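Local coordinates for protein polyhedrin (Simulium ubiquitum cypovirus, PDB 5A9A) that forms the crystalline lattice of the polyhedra, the insect-virus occlusion bodies that probably shelter embedded cypovirus particles outside the host, at residues Val36-Tyr42 with Pro103-Ser109. Sequence-based numbering, arbitrary orientation.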
ATOM      1  N   VAL A  36      13.159   9.552  -4.219  1.00 16.63           N
ATOM      2  CA  VAL A  36      14.041   8.928  -3.244  1.00 16.09           C
ATOM      3  C   VAL A  36      14.522   7.577  -3.758  1.00 15.41           C
ATOM      4  O   VAL A  36      13.724   6.758  -4.224  1.00 14.36           O
ATOM      5  CB  VAL A  36      13.314   8.705  -1.899  1.00 16.45           C
ATOM      6  CG1 VAL A  36      14.105   7.755  -1.004  1.00 15.60           C
ATOM      7  CG2 VAL A  36      13.071  10.029  -1.197  1.00 18.62           C
ATOM      8  N   ALA A  37      15.828   7.349  -3.680  1.00 13.82           N
ATOM      9  CA  ALA A  37      16.386   6.041  -4.005  1.00 15.92           C
ATOM     10  C   ALA A  37      16.910   5.362  -2.745  1.00 17.28           C
ATOM     11  O   ALA A  37      17.824   5.870  -2.090  1.00 14.73           O
ATOM     12  CB  ALA A  37      17.499   6.178  -5.034  1.00 15.27           C
ATOM     13  N   ILE A  38      16.307   4.228  -2.396  1.00 16.54           N
ATOM     14  CA  ILE A  38      16.823   3.386  -1.326  1.00 16.83           C
ATOM     15  C   ILE A  38      17.746   2.353  -1.952  1.00 17.08           C
ATOM     16  O   ILE A  38      17.319   1.572  -2.803  1.00 16.92           O
ATOM     17  CB  ILE A  38      15.698   2.638  -0.583  1.00 16.61           C
ATOM     18  CG1 ILE A  38      14.585   3.601  -0.162  1.00 20.24           C
ATOM     19  CG2 ILE A  38      16.266   1.905   0.623  1.00 14.95           C
ATOM     20  CD1 ILE A  38      15.004   4.645   0.856  1.00 18.35           C
ATOM     21  N   ILE A  39      19.008   2.350  -1.535  1.00 15.98           N
ATOM     22  CA  ILE A  39      20.001   1.457  -2.117  1.00 16.31           C
ATOM     23  C   ILE A  39      20.627   0.559  -1.054  1.00 17.10           C
ATOM     24  O   ILE A  39      21.247   1.045  -0.107  1.00 18.16           O
ATOM     25  CB  ILE A  39      21.129   2.254  -2.799  1.00 17.42           C
ATOM     26  CG1 ILE A  39      20.539   3.349  -3.688  1.00 17.27           C
ATOM     27  CG2 ILE A  39      22.023   1.317  -3.603  1.00 15.75           C
ATOM     28  CD1 ILE A  39      21.554   4.364  -4.154  1.00 16.29           C
ATOM     29  N   PHE A  40      20.464  -0.750  -1.218  1.00 18.10           N
ATOM     30  CA  PHE A  40      21.080  -1.714  -0.316  1.00 17.46           C
ATOM     31  C   PHE A  40      22.380  -2.244  -0.909  1.00 16.12           C
ATOM     32  O   PHE A  40      22.476  -2.459  -2.116  1.00 15.35           O
ATOM     33  CB  PHE A  40      20.132  -2.880  -0.041  1.00 17.84           C
ATOM     34  CG  PHE A  40      18.888  -2.491   0.706  1.00 19.51           C
ATOM     35  CD1 PHE A  40      18.883  -2.443   2.092  1.00 21.50           C
ATOM     36  CD2 PHE A  40      17.723  -2.181   0.024  1.00 18.99           C
ATOM     37  CE1 PHE A  40      17.736  -2.091   2.784  1.00 22.61           C
ATOM     38  CE2 PHE A  40      16.575  -1.826   0.709  1.00 19.45           C
ATOM     39  CZ  PHE A  40      16.581  -1.782   2.090  1.00 18.83           C
ATOM     40  N   ILE A  41      23.374  -2.447  -0.052  1.00 15.85           N
ATOM     41  CA  ILE A  41      24.637  -3.051  -0.462  1.00 18.22           C
ATOM     42  C   ILE A  41      24.712  -4.459   0.107  1.00 15.74           C
ATOM     43  O   ILE A  41      24.349  -4.679   1.262  1.00 16.46           O
ATOM     44  CB  ILE A  41      25.843  -2.241   0.048  1.00 18.38           C
ATOM     45  CG1 ILE A  41      25.659  -0.757  -0.272  1.00 20.41           C
ATOM     46  CG2 ILE A  41      27.131  -2.776  -0.567  1.00 19.65           C
ATOM     47  CD1 ILE A  41      26.813   0.112   0.178  1.00 20.40           C
ATOM     48  N   TYR A  42      25.186  -5.406  -0.696  1.00 14.38           N
ATOM     49  CA  TYR A  42      25.187  -6.809  -0.289  1.00 15.93           C
ATOM     50  C   TYR A  42      26.583  -7.418  -0.206  1.00 19.19           C
ATOM     51  O   TYR A  42      27.575  -6.790  -0.582  1.00 16.46           O
ATOM     52  CB  TYR A  42      24.287  -7.616  -1.226  1.00 15.51           C
ATOM     53  CG  TYR A  42      22.838  -7.226  -1.073  1.00 15.84           C
ATOM     54  CD1 TYR A  42      22.304  -6.163  -1.792  1.00 16.47           C
ATOM     55  CD2 TYR A  42      22.014  -7.894  -0.180  1.00 16.85           C
ATOM     56  CE1 TYR A  42      20.987  -5.790  -1.642  1.00 15.90           C
ATOM     57  CE2 TYR A  42      20.692  -7.531  -0.023  1.00 16.67           C
ATOM     58  CZ  TYR A  42      20.183  -6.478  -0.755  1.00 16.36           C
ATOM     59  OH  TYR A  42      18.869  -6.107  -0.595  1.00 15.89           O
ATOM     60  N   PRO A 103      21.573  -7.566   3.564  1.00 17.49           N
ATOM     61  CA  PRO A 103      22.487  -6.481   3.186  1.00 17.79           C
ATOM     62  C   PRO A 103      23.454  -6.079   4.297  1.00 17.13           C
ATOM     63  O   PRO A 103      23.223  -6.382   5.465  1.00 17.15           O
ATOM     64  CB  PRO A 103      21.535  -5.324   2.860  1.00 17.44           C
ATOM     65  CG  PRO A 103      20.326  -5.597   3.674  1.00 18.72           C
ATOM     66  CD  PRO A 103      20.184  -7.094   3.697  1.00 18.10           C
ATOM     67  N   VAL A 104      24.530  -5.398   3.917  1.00 17.36           N
ATOM     68  CA  VAL A 104      25.539  -4.949   4.873  1.00 17.67           C
ATOM     69  C   VAL A 104      25.441  -3.449   5.133  1.00 18.81           C
ATOM     70  O   VAL A 104      26.070  -2.931   6.056  1.00 18.90           O
ATOM     71  CB  VAL A 104      26.970  -5.267   4.381  1.00 20.80           C
ATOM     72  CG1 VAL A 104      27.236  -6.763   4.444  1.00 21.14           C
ATOM     73  CG2 VAL A 104      27.192  -4.732   2.970  1.00 23.64           C
ATOM     74  N   ALA A 105      24.657  -2.751   4.318  1.00 17.05           N
ATOM     75  CA  ALA A 105      24.522  -1.306   4.463  1.00 18.46           C
ATOM     76  C   ALA A 105      23.379  -0.767   3.615  1.00 19.07           C
ATOM     77  O   ALA A 105      22.926  -1.425   2.676  1.00 16.93           O
ATOM     78  CB  ALA A 105      25.827  -0.618   4.081  1.00 18.44           C
ATOM     79  N   ILE A 106      22.922   0.436   3.954  1.00 18.65           N
ATOM     80  CA  ILE A 106      21.895   1.123   3.181  1.00 19.12           C
ATOM     81  C   ILE A 106      22.391   2.507   2.789  1.00 17.82           C
ATOM     82  O   ILE A 106      23.034   3.191   3.584  1.00 17.28           O
ATOM     83  CB  ILE A 106      20.597   1.319   3.986  1.00 18.67           C
ATOM     84  CG1 ILE A 106      20.270   0.078   4.817  1.00 21.29           C
ATOM     85  CG2 ILE A 106      19.445   1.666   3.050  1.00 18.81           C
ATOM     86  CD1 ILE A 106      19.139   0.304   5.802  1.00 22.57           C
ATOM     87  N   MET A 107      22.092   2.916   1.563  1.00 16.65           N
ATOM     88  CA  MET A 107      22.332   4.288   1.145  1.00 17.67           C
ATOM     89  C   MET A 107      21.011   4.888   0.689  1.00 19.23           C
ATOM     90  O   MET A 107      20.259   4.260  -0.062  1.00 16.50           O
ATOM     91  CB  MET A 107      23.358   4.351   0.015  1.00 18.70           C
ATOM     92  CG  MET A 107      24.719   3.783   0.383  1.00 20.79           C
ATOM     93  SD  MET A 107      25.931   4.002  -0.933  1.00 20.80           S
ATOM     94  CE  MET A 107      25.221   2.981  -2.221  1.00 19.15           C
ATOM     95  N   ILE A 108      20.722   6.100   1.149  1.00 16.39           N
ATOM     96  CA  ILE A 108      19.481   6.763   0.779  1.00 16.18           C
ATOM     97  C   ILE A 108      19.744   8.119   0.140  1.00 17.86           C
ATOM     98  O   ILE A 108      20.312   9.018   0.765  1.00 17.48           O
ATOM     99  CB  ILE A 108      18.551   6.949   1.989  1.00 16.32           C
ATOM    100  CG1 ILE A 108      18.272   5.596   2.650  1.00 18.33           C
ATOM    101  CG2 ILE A 108      17.246   7.602   1.554  1.00 15.19           C
ATOM    102  CD1 ILE A 108      17.338   5.675   3.838  1.00 20.84           C
ATOM    103  N   SER A 109      19.332   8.245  -1.117  1.00 15.44           N
ATOM    104  CA  SER A 109      19.420   9.501  -1.841  1.00 15.98           C
ATOM    105  C   SER A 109      18.038  10.141  -1.884  1.00 16.94           C
ATOM    106  O   SER A 109      17.146   9.658  -2.577  1.00 15.65           O
ATOM    107  CB  SER A 109      19.930   9.253  -3.260  1.00 16.48           C
ATOM    108  OG  SER A 109      19.869  10.434  -4.038  1.00 15.52           O
TER
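Antiparallel pairing of Ile-39 with Met-107 and of Ile-38 with Ile-108 joins two central strands of the six-stranded sheet; the axes of segments 36-41 and 105-109 approach to 4.6 Å, with N-to-C directions 160° apart. Paired backbone bonds establish the register. Met-107 N reaches Ile-39 O at 2.6 Å (N-H...O angle 171°), and Ile-39 N answers to Met-107 O; Ala-37 with Ser-109 is likewise a hydrogen-bonded pair, and Ile-38 with Ile-108 between them is a non-hydrogen-bonded one. At the Ile-41 end, Val-104 and Ala-105 both lie opposite Ile-41, an irregularity like a beta bulge: Ile-41 N bonds Ala-105 O, while Ile-41 O takes Val-104 N (2.8 Å). On the face bearing Ile-39, Ile-41 and Met-107, the methionine chain bends at chi3 (-65°), setting CE 3.9 Å from Ile-39 CG2 and 4.1 Å from Ile-41 CD1. The other face carries Ile-38 CD1 against Ile-108 CG2 (3.8 Å), and Ile-106 CG1 beside Phe-40 CE1 (3.9 Å). Beyond the strand end, Pro-103 CB sits over one face of the Tyr-42 ring, offset toward its rim, in a CH-pi contact 4.1 Å from the centroid. Tyr-42 OH is hydrogen-bonded to Arg-48 and to Met-67 O. Strands 47-54 and 157-163 flank the pair, extending the sheet through backbone bonds such as Ile-38 with Ile-50 and Ile-106 with Ile-162, while Leu-214 of helix 211-221 packs on Ile-39 and Met-107.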